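Local coordinates for malonyl CoA-acyl carrier protein transacylase (Synechocystis sp. PCC 6803 substr. Kazusa, PDB 4RR5) that catalyses transfer of the malonyl group from malonyl-CoA to holo-acyl carrier protein, supplying malonyl-ACP for fatty acid biosynthesis, at residues A[5-10]-A[69-74]; A[93-98]-A[213-218]; A[29-34]-A[63-68]. All coordinates share one frame; numbering follows the deposited sequence.

Contact 1 (A[5-10]-A[69-74]); sequences WVFPGQ and ILADLL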
loop_
_atom_site.group_PDB
_atom_site.type_symbol
_atom_site.label_atom_id
_atom_site.label_comp_id
_atom_site.label_asym_id
_atom_site.label_seq_id
_atom_site.Cartn_x
_atom_site.Cartn_y
_atom_site.Cartn_z
ATOM N N TRP A 5 -10.431 -5.251 -6.020
ATOM C CA TRP A 5 -10.336 -4.405 -4.826
ATOM C C TRP A 5 -8.879 -4.066 -4.620
ATOM O O TRP A 5 -8.052 -4.967 -4.507
ATOM C CB TRP A 5 -10.876 -5.083 -3.572
ATOM C CG TRP A 5 -12.328 -5.423 -3.586
ATOM C CD1 TRP A 5 -13.233 -5.167 -4.580
ATOM C CD2 TRP A 5 -13.049 -6.106 -2.556
ATOM N NE1 TRP A 5 -14.471 -5.648 -4.228
ATOM C CE2 TRP A 5 -14.383 -6.235 -2.993
ATOM C CE3 TRP A 5 -12.700 -6.614 -1.302
ATOM C CZ2 TRP A 5 -15.365 -6.852 -2.217
ATOM C CZ3 TRP A 5 -13.675 -7.227 -0.536
ATOM C CH2 TRP A 5 -14.989 -7.342 -0.997
ATOM N N VAL A 6 -8.556 -2.777 -4.599
ATOM C CA VAL A 6 -7.177 -2.348 -4.398
ATOM C C VAL A 6 -7.060 -1.506 -3.130
ATOM O O VAL A 6 -7.924 -0.676 -2.843
ATOM C CB VAL A 6 -6.632 -1.566 -5.623
ATOM C CG1 VAL A 6 -6.657 -2.443 -6.843
ATOM C CG2 VAL A 6 -7.430 -0.296 -5.871
ATOM N N PHE A 7 -5.984 -1.732 -2.380
ATOM C CA PHE A 7 -5.828 -1.134 -1.055
ATOM C C PHE A 7 -4.719 -0.069 -0.981
ATOM O O PHE A 7 -3.558 -0.335 -1.275
ATOM C CB PHE A 7 -5.602 -2.250 -0.033
ATOM C CG PHE A 7 -6.786 -3.191 0.092
ATOM C CD1 PHE A 7 -6.964 -4.243 -0.815
ATOM C CD2 PHE A 7 -7.746 -3.000 1.077
ATOM C CE1 PHE A 7 -8.077 -5.105 -0.728
ATOM C CE2 PHE A 7 -8.862 -3.853 1.181
ATOM C CZ PHE A 7 -9.029 -4.904 0.277
ATOM N N PRO A 8 -5.087 1.160 -0.596
ATOM C CA PRO A 8 -4.090 2.232 -0.572
ATOM C C PRO A 8 -3.096 2.118 0.589
ATOM O O PRO A 8 -3.392 1.538 1.632
ATOM C CB PRO A 8 -4.948 3.492 -0.439
ATOM C CG PRO A 8 -6.161 3.026 0.294
ATOM C CD PRO A 8 -6.432 1.645 -0.228
ATOM N N GLY A 9 -1.906 2.668 0.408
ATOM C CA GLY A 9 -0.921 2.612 1.464
ATOM C C GLY A 9 -0.619 3.983 2.036
ATOM O O GLY A 9 -1.480 4.861 2.048
ATOM N N GLN A 10 0.619 4.132 2.506
ATOM C CA GLN A 10 1.117 5.335 3.156
ATOM C C GLN A 10 0.870 6.557 2.292
ATOM O O GLN A 10 1.072 6.502 1.082
ATOM C CB GLN A 10 2.610 5.193 3.436
ATOM C CG GLN A 10 3.242 6.379 4.142
ATOM C CD GLN A 10 3.086 6.289 5.640
ATOM O OE1 GLN A 10 3.326 5.234 6.229
ATOM N NE2 GLN A 10 2.680 7.392 6.268
ATOM N N ILE A 69 -11.410 -3.698 7.848
ATOM C CA ILE A 69 -12.794 -3.447 8.239
ATOM C C ILE A 69 -13.657 -3.170 7.011
ATOM O O ILE A 69 -14.726 -3.749 6.855
ATOM C CB ILE A 69 -12.897 -2.274 9.253
ATOM C CG1 ILE A 69 -12.537 -2.770 10.656
ATOM C CG2 ILE A 69 -14.298 -1.646 9.249
ATOM C CD1 ILE A 69 -12.226 -1.690 11.614
ATOM N N LEU A 70 -13.182 -2.308 6.124
ATOM C CA LEU A 70 -13.899 -2.036 4.879
ATOM C C LEU A 70 -14.121 -3.294 4.031
ATOM O O LEU A 70 -15.213 -3.493 3.480
ATOM C CB LEU A 70 -13.154 -0.982 4.065
ATOM C CG LEU A 70 -13.372 0.419 4.621
ATOM C CD1 LEU A 70 -12.404 1.397 3.968
ATOM C CD2 LEU A 70 -14.837 0.846 4.438
ATOM N N ALA A 71 -13.104 -4.153 3.940
ATOM C CA ALA A 71 -13.239 -5.398 3.195
ATOM C C ALA A 71 -14.354 -6.279 3.760
ATOM O O ALA A 71 -15.141 -6.873 3.013
ATOM C CB ALA A 71 -11.927 -6.153 3.197
ATOM N N ASP A 72 -14.416 -6.379 5.081
ATOM C CA ASP A 72 -15.433 -7.209 5.700
ATOM C C ASP A 72 -16.810 -6.567 5.586
ATOM O O ASP A 72 -17.811 -7.264 5.468
ATOM C CB ASP A 72 -15.088 -7.475 7.152
ATOM C CG ASP A 72 -13.882 -8.353 7.290
ATOM O OD1 ASP A 72 -13.505 -8.993 6.293
ATOM O OD2 ASP A 72 -13.309 -8.417 8.386
ATOM N N LEU A 73 -16.862 -5.239 5.619
ATOM C CA LEU A 73 -18.129 -4.538 5.444
ATOM C C LEU A 73 -18.690 -4.777 4.038
ATOM O O LEU A 73 -19.883 -5.028 3.878
ATOM C CB LEU A 73 -17.960 -3.047 5.714
ATOM C CG LEU A 73 -17.796 -2.735 7.201
ATOM C CD1 LEU A 73 -17.491 -1.265 7.397
ATOM C CD2 LEU A 73 -19.041 -3.159 7.965
ATOM N N LEU A 74 -17.811 -4.710 3.039
ATOM C CA LEU A 74 -18.152 -5.049 1.661
ATOM C C LEU A 74 -18.678 -6.481 1.536
ATOM O O LEU A 74 -19.714 -6.722 0.911
ATOM C CB LEU A 74 -16.933 -4.854 0.761
ATOM C CG LEU A 74 -16.707 -3.391 0.420
ATOM C CD1 LEU A 74 -15.282 -3.139 -0.094
ATOM C CD2 LEU A 74 -17.774 -2.929 -0.583
#

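Contact 2 (A[93-98]-A[213-218]); sequences SALYAA and VPVLSN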
loop_
_atom_site.group_PDB
_atom_site.type_symbol
_atom_site.label_atom_id
_atom_site.label_comp_id
_atom_site.label_asym_id
_atom_site.label_seq_id
_atom_site.Cartn_x
_atom_site.Cartn_y
_atom_site.Cartn_z
ATOM N N SER A 93 -3.295 -5.690 3.505
ATOM C CA SER A 93 -4.742 -5.646 3.500
ATOM C C SER A 93 -5.287 -6.560 2.406
ATOM O O SER A 93 -6.270 -7.277 2.617
ATOM C CB SER A 93 -5.245 -4.214 3.302
ATOM O OG SER A 93 -4.658 -3.318 4.236
ATOM N N ALA A 94 -4.653 -6.529 1.237
ATOM C CA ALA A 94 -5.069 -7.388 0.135
ATOM C C ALA A 94 -4.920 -8.867 0.520
ATOM O O ALA A 94 -5.820 -9.677 0.296
ATOM C CB ALA A 94 -4.264 -7.067 -1.116
ATOM N N LEU A 95 -3.787 -9.208 1.119
ATOM C CA LEU A 95 -3.530 -10.572 1.569
ATOM C C LEU A 95 -4.558 -11.059 2.602
ATOM O O LEU A 95 -4.989 -12.213 2.560
ATOM C CB LEU A 95 -2.122 -10.670 2.145
ATOM C CG LEU A 95 -1.009 -10.545 1.089
ATOM C CD1 LEU A 95 0.375 -10.552 1.742
ATOM C CD2 LEU A 95 -1.128 -11.661 0.016
ATOM N N TYR A 96 -4.955 -10.184 3.522
ATOM C CA TYR A 96 -5.968 -10.535 4.507
ATOM C C TYR A 96 -7.300 -10.725 3.814
ATOM O O TYR A 96 -8.066 -11.619 4.154
ATOM C CB TYR A 96 -6.110 -9.466 5.612
ATOM C CG TYR A 96 -7.463 -9.557 6.290
ATOM C CD1 TYR A 96 -7.725 -10.553 7.232
ATOM C CD2 TYR A 96 -8.502 -8.689 5.948
ATOM C CE1 TYR A 96 -8.971 -10.666 7.830
ATOM C CE2 TYR A 96 -9.744 -8.800 6.542
ATOM C CZ TYR A 96 -9.973 -9.781 7.488
ATOM O OH TYR A 96 -11.214 -9.884 8.084
ATOM N N ALA A 97 -7.575 -9.865 2.845
ATOM C CA ALA A 97 -8.828 -9.931 2.128
ATOM C C ALA A 97 -8.930 -11.225 1.341
ATOM O O ALA A 97 -10.028 -11.634 0.965
ATOM C CB ALA A 97 -8.975 -8.734 1.198
ATOM N N ALA A 98 -7.790 -11.867 1.090
ATOM C CA ALA A 98 -7.744 -13.040 0.219
ATOM C C ALA A 98 -7.549 -14.320 1.011
ATOM O O ALA A 98 -7.385 -15.387 0.425
ATOM C CB ALA A 98 -6.649 -12.895 -0.800
ATOM N N VAL A 213 -8.742 -15.636 -3.974
ATOM C CA VAL A 213 -8.777 -14.934 -5.262
ATOM C C VAL A 213 -7.344 -14.563 -5.685
ATOM O O VAL A 213 -6.407 -14.621 -4.877
ATOM C CB VAL A 213 -9.661 -13.663 -5.219
ATOM C CG1 VAL A 213 -11.110 -14.021 -5.031
ATOM C CG2 VAL A 213 -9.218 -12.741 -4.129
ATOM N N PRO A 214 -7.154 -14.210 -6.964
ATOM C CA PRO A 214 -5.801 -13.825 -7.380
ATOM C C PRO A 214 -5.301 -12.560 -6.693
ATOM O O PRO A 214 -6.012 -11.552 -6.663
ATOM C CB PRO A 214 -5.947 -13.589 -8.890
ATOM C CG PRO A 214 -7.089 -14.443 -9.287
ATOM C CD PRO A 214 -8.047 -14.409 -8.119
ATOM N N VAL A 215 -4.087 -12.633 -6.148
ATOM C CA VAL A 215 -3.374 -11.479 -5.618
ATOM C C VAL A 215 -2.321 -11.023 -6.617
ATOM O O VAL A 215 -1.525 -11.844 -7.084
ATOM C CB VAL A 215 -2.681 -11.820 -4.279
ATOM C CG1 VAL A 215 -2.144 -10.553 -3.588
ATOM C CG2 VAL A 215 -3.626 -12.607 -3.378
ATOM N N LEU A 216 -2.306 -9.734 -6.951
ATOM C CA LEU A 216 -1.214 -9.186 -7.763
ATOM C C LEU A 216 -0.222 -8.426 -6.882
ATOM O O LEU A 216 -0.489 -7.307 -6.454
ATOM C CB LEU A 216 -1.740 -8.273 -8.878
ATOM C CG LEU A 216 -2.504 -8.931 -10.036
ATOM C CD1 LEU A 216 -3.839 -9.546 -9.607
ATOM C CD2 LEU A 216 -2.718 -7.933 -11.159
ATOM N N SER A 217 0.936 -9.029 -6.634
ATOM C CA SER A 217 1.886 -8.458 -5.690
ATOM C C SER A 217 2.817 -7.363 -6.245
ATOM O O SER A 217 3.163 -7.354 -7.428
ATOM C CB SER A 217 2.709 -9.580 -5.098
ATOM O OG SER A 217 1.831 -10.591 -4.641
ATOM N N ASN A 218 3.225 -6.451 -5.358
ATOM C CA ASN A 218 4.006 -5.274 -5.720
ATOM C C ASN A 218 5.269 -5.556 -6.533
ATOM O O ASN A 218 5.551 -4.850 -7.502
ATOM C CB ASN A 218 4.417 -4.491 -4.454
ATOM C CG ASN A 218 3.272 -3.691 -3.836
ATOM O OD1 ASN A 218 3.454 -3.053 -2.798
ATOM N ND2 ASN A 218 2.092 -3.734 -4.456
#

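Contact 3 (A[29-34]-A[63-68]); sequences EKYQQA and LYVIEA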
loop_
_atom_site.group_PDB
_atom_site.type_symbol
_atom_site.label_atom_id
_atom_site.label_comp_id
_atom_site.label_asym_id
_atom_site.label_seq_id
_atom_site.Cartn_x
_atom_site.Cartn_y
_atom_site.Cartn_z
ATOM N N GLU A 29 -15.892 -4.473 16.729
ATOM C CA GLU A 29 -15.165 -5.682 17.068
ATOM C C GLU A 29 -13.689 -5.621 16.646
ATOM O O GLU A 29 -12.792 -5.706 17.485
ATOM C CB GLU A 29 -15.887 -6.875 16.429
ATOM C CG GLU A 29 -15.113 -8.179 16.375
ATOM C CD GLU A 29 -15.836 -9.252 15.557
ATOM O OE1 GLU A 29 -17.040 -9.085 15.248
ATOM O OE2 GLU A 29 -15.196 -10.272 15.217
ATOM N N LYS A 30 -13.428 -5.440 15.359
ATOM C CA LYS A 30 -12.046 -5.420 14.887
ATOM C C LYS A 30 -11.201 -4.297 15.498
ATOM O O LYS A 30 -10.005 -4.477 15.730
ATOM C CB LYS A 30 -12.008 -5.324 13.368
ATOM C CG LYS A 30 -12.456 -6.582 12.722
ATOM C CD LYS A 30 -11.739 -6.805 11.422
ATOM C CE LYS A 30 -11.882 -8.263 11.029
ATOM N NZ LYS A 30 -13.320 -8.662 11.135
ATOM N N TYR A 31 -11.818 -3.154 15.763
ATOM C CA TYR A 31 -11.124 -2.081 16.459
ATOM C C TYR A 31 -10.670 -2.539 17.827
ATOM O O TYR A 31 -9.583 -2.178 18.262
ATOM C CB TYR A 31 -12.012 -0.833 16.603
ATOM C CG TYR A 31 -12.055 0.044 15.365
ATOM C CD1 TYR A 31 -10.929 0.197 14.561
ATOM C CD2 TYR A 31 -13.229 0.703 14.990
ATOM C CE1 TYR A 31 -10.967 0.991 13.425
ATOM C CE2 TYR A 31 -13.277 1.503 13.851
ATOM C CZ TYR A 31 -12.141 1.644 13.068
ATOM O OH TYR A 31 -12.172 2.426 11.921
ATOM N N GLN A 32 -11.505 -3.325 18.506
ATOM C CA GLN A 32 -11.176 -3.802 19.854
ATOM C C GLN A 32 -10.070 -4.839 19.785
ATOM O O GLN A 32 -9.151 -4.814 20.600
ATOM C CB GLN A 32 -12.410 -4.377 20.561
ATOM C CG GLN A 32 -13.322 -3.306 21.158
ATOM C CD GLN A 32 -14.720 -3.820 21.503
ATOM O OE1 GLN A 32 -15.007 -5.020 21.416
ATOM N NE2 GLN A 32 -15.599 -2.905 21.895
ATOM N N GLN A 33 -10.163 -5.739 18.806
ATOM C CA GLN A 33 -9.071 -6.651 18.491
ATOM C C GLN A 33 -7.774 -5.907 18.206
ATOM O O GLN A 33 -6.719 -6.285 18.714
ATOM C CB GLN A 33 -9.405 -7.513 17.286
ATOM C CG GLN A 33 -10.542 -8.461 17.477
ATOM C CD GLN A 33 -10.735 -9.328 16.253
ATOM O OE1 GLN A 33 -11.847 -9.451 15.729
ATOM N NE2 GLN A 33 -9.640 -9.929 15.779
ATOM N N ALA A 34 -7.838 -4.872 17.371
ATOM C CA ALA A 34 -6.638 -4.105 17.074
ATOM C C ALA A 34 -6.094 -3.462 18.341
ATOM O O ALA A 34 -4.881 -3.377 18.523
ATOM C CB ALA A 34 -6.907 -3.052 16.018
ATOM N N LEU A 63 -4.096 2.115 8.679
ATOM C CA LEU A 63 -4.627 1.854 7.343
ATOM C C LEU A 63 -5.017 0.387 7.178
ATOM O O LEU A 63 -6.034 0.078 6.562
ATOM C CB LEU A 63 -3.612 2.238 6.270
ATOM C CG LEU A 63 -3.462 3.723 5.975
ATOM C CD1 LEU A 63 -2.352 3.947 4.960
ATOM C CD2 LEU A 63 -4.777 4.304 5.472
ATOM N N TYR A 64 -4.213 -0.516 7.734
ATOM C CA TYR A 64 -4.511 -1.932 7.624
ATOM C C TYR A 64 -5.811 -2.290 8.340
ATOM O O TYR A 64 -6.632 -3.025 7.809
ATOM C CB TYR A 64 -3.360 -2.783 8.173
ATOM C CG TYR A 64 -3.704 -4.263 8.322
ATOM C CD1 TYR A 64 -4.285 -4.756 9.492
ATOM C CD2 TYR A 64 -3.437 -5.168 7.296
ATOM C CE1 TYR A 64 -4.591 -6.095 9.639
ATOM C CE2 TYR A 64 -3.739 -6.516 7.433
ATOM C CZ TYR A 64 -4.318 -6.969 8.611
ATOM O OH TYR A 64 -4.613 -8.300 8.759
ATOM N N VAL A 65 -5.983 -1.800 9.558
ATOM C CA VAL A 65 -7.153 -2.154 10.345
ATOM C C VAL A 65 -8.423 -1.631 9.668
ATOM O O VAL A 65 -9.441 -2.328 9.581
ATOM C CB VAL A 65 -7.039 -1.597 11.793
ATOM C CG1 VAL A 65 -8.389 -1.668 12.518
ATOM C CG2 VAL A 65 -5.958 -2.339 12.570
ATOM N N ILE A 66 -8.353 -0.401 9.173
ATOM C CA ILE A 66 -9.496 0.222 8.519
ATOM C C ILE A 66 -9.834 -0.475 7.201
ATOM O O ILE A 66 -11.007 -0.761 6.919
ATOM C CB ILE A 66 -9.243 1.727 8.273
ATOM C CG1 ILE A 66 -9.316 2.473 9.604
ATOM C CG2 ILE A 66 -10.244 2.288 7.264
ATOM C CD1 ILE A 66 -8.749 3.866 9.553
ATOM N N GLU A 67 -8.802 -0.757 6.411
ATOM C CA GLU A 67 -8.969 -1.469 5.157
ATOM C C GLU A 67 -9.543 -2.879 5.356
ATOM O O GLU A 67 -10.456 -3.285 4.628
ATOM C CB GLU A 67 -7.636 -1.505 4.406
ATOM C CG GLU A 67 -7.335 -0.167 3.709
ATOM C CD GLU A 67 -5.903 -0.017 3.223
ATOM O OE1 GLU A 67 -5.114 -0.983 3.308
ATOM O OE2 GLU A 67 -5.570 1.084 2.739
ATOM N N ALA A 68 -9.040 -3.621 6.343
ATOM C CA ALA A 68 -9.632 -4.921 6.685
ATOM C C ALA A 68 -11.095 -4.764 7.122
ATOM O O ALA A 68 -11.934 -5.585 6.782
ATOM C CB ALA A 68 -8.832 -5.608 7.768
#

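Contact 1 (A[5-10]-A[69-74])
Trp5 and Leu74 reach for each other from opposite directions, and their meeting joins strand 3-7 to helix 56-76 in the beta-alpha-beta crossover that leads to the adjacent parallel strand 83-86. The short segments run almost antiparallel, at 164°, with their axes 11.0 Å apart; the large indole fills much of this distance, with Leu74 and Ala71 completing it. With its CG anti to the carbonyl carbon (chi1 -63°), Trp5 sends the six-membered ring out to the helix. There Leu74 uses two parts of its side chain. Its CB sits 3.6 Å from Trp5 CH2, while its branch places CD1 over one ring face, 4.2 Å from the centroid and 5° off the normal, a CH-pi contact. At the next corner of the ring, Trp5 CZ3 lies 4.3 Å from the methyl CB of Ala71. Within the sheet, Trp260 of strand 258-262 meets the indole with its ring plane only slightly inclined, so aromatic groups from adjacent strands share this layer. An alanine here would remove the indole, and is likely to open a gap between strand and helix and leave the Leu74 methyl without its aromatic face. Phe7, two residues further along, brings only the end of its ring toward the helix, with Ala71 CB at the ring edge, near the ring plane, 4.3 Å from Phe7 CZ.

Contact 2 (A[93-98]-A[213-218])
Val215 divides its two methyl groups between Leu95 of helix 90-97 and Ala98, which follows it, and the route from its CB shows how a branched residue can serve two partners. CB itself is set back, 4.6 Å from Leu95 CD2. From it the branches part: CG1 stands opposite the backbone N (chi1 -170°) and comes to 3.9 Å from Leu95 CD2, whereas CG2 points to the final residue of the segment and lies 4.0 Å from Ala98 CB. The Leu95 and Val215 side chains cross at about a right angle, and a single leucine methyl, CD2, does the touching. Ala98 has only its CB to offer, yet that methyl is shared by two valines, for Val213 CG2 approaches it at 4.2 Å. No hydrogen bond links the two segments; the join is wholly apolar and largely buried. Segment 213-218 packs here against the helix that follows the GxSxG motif, probably a nucleophile elbow as in related transacylases, whose Ser88 is probably the catalytic nucleophile. Further along the same segment, Asn218 reaches that turn directly, accepting a bond from Ser88 N at OD1 and giving one from ND2 to Gly86 O. The apolar cluster has further members: Val84 of strand 83-86 touches Val213 and Val215, and from helix 227-235 Leu230 packs on Val215 and Leu234 on Leu95, so that the contact sits where two helices and two strands converge.

Contact 3 (A[29-34]-A[63-68])
Torsions at Tyr31 and Val65 bring their groups together: Tyr31 holds CG anti to the carbonyl carbon (chi1 -81°), which carries its ring across to the neighbouring helix, and Val65 (chi1 166°) sets CG1 against that ring while presenting CG2 to Ala34. The result is an antiparallel helix pair in the helical part of the acyl transferase domain, helix 25-38 lying beside helix 56-76. The short segments make an angle of 154° and approach to 10.2 Å between axes, a distance filled by side chains as different as tyrosine and alanine, with no hydrogen bond between the segments. Val65 is the central residue. Its CG1 lies 3.8 Å from Tyr31 CD1 and equally near CE1, coming at the ring from a slanting direction. Its CG2 meets Ala34 CB at 3.6 Å, and the small alanine is consistent with the close approach here, 7.0 Å between the CA atoms of Ala34 and Val65. Both residues also touch Leu107 of helix 103-119, so the pair is covered by a third helix. Ile66, one position on, meets the far end of the tyrosine: its CG1 sits at the ring edge, near the ring plane, and 4.4 Å from Tyr31 CE1. The phenol is thus met by two aliphatic residues from successive positions of the same helix, one obliquely and one at its edge, while Val42 and Val43 of helix 42-46 also pack on it. Its hydroxyl is buried but not without a partner, since it hydrogen-bonds to the carbonyl O of Gly18, which would help hold the phenol in place; the same Tyr31 OH rests 3.7 Å from Ile66 CG1.

Helix 56-76 is the common member of contacts 1 and 3, whose centres lie about 11 Å apart: its residues 63-68 meet helix 25-38 and the following 69-74 meet strand 3-7. Along the chain contact 3 is nested in the loop that contact 1 closes, and contact 2 opens later. The centre of contact 2 lies about 11 Å from that of contact 1 and about 17 Å from that of contact 3. Polar side chains tie all three together, because Asp72 OD2 forms a salt bridge with Lys30 NZ and a probable hydrogen bond with Tyr96 OH. Together they pack helices 25-38, 56-76 and 90-97 on one another and, through strand 3-7, on the parallel sheet of the acyl transferase domain.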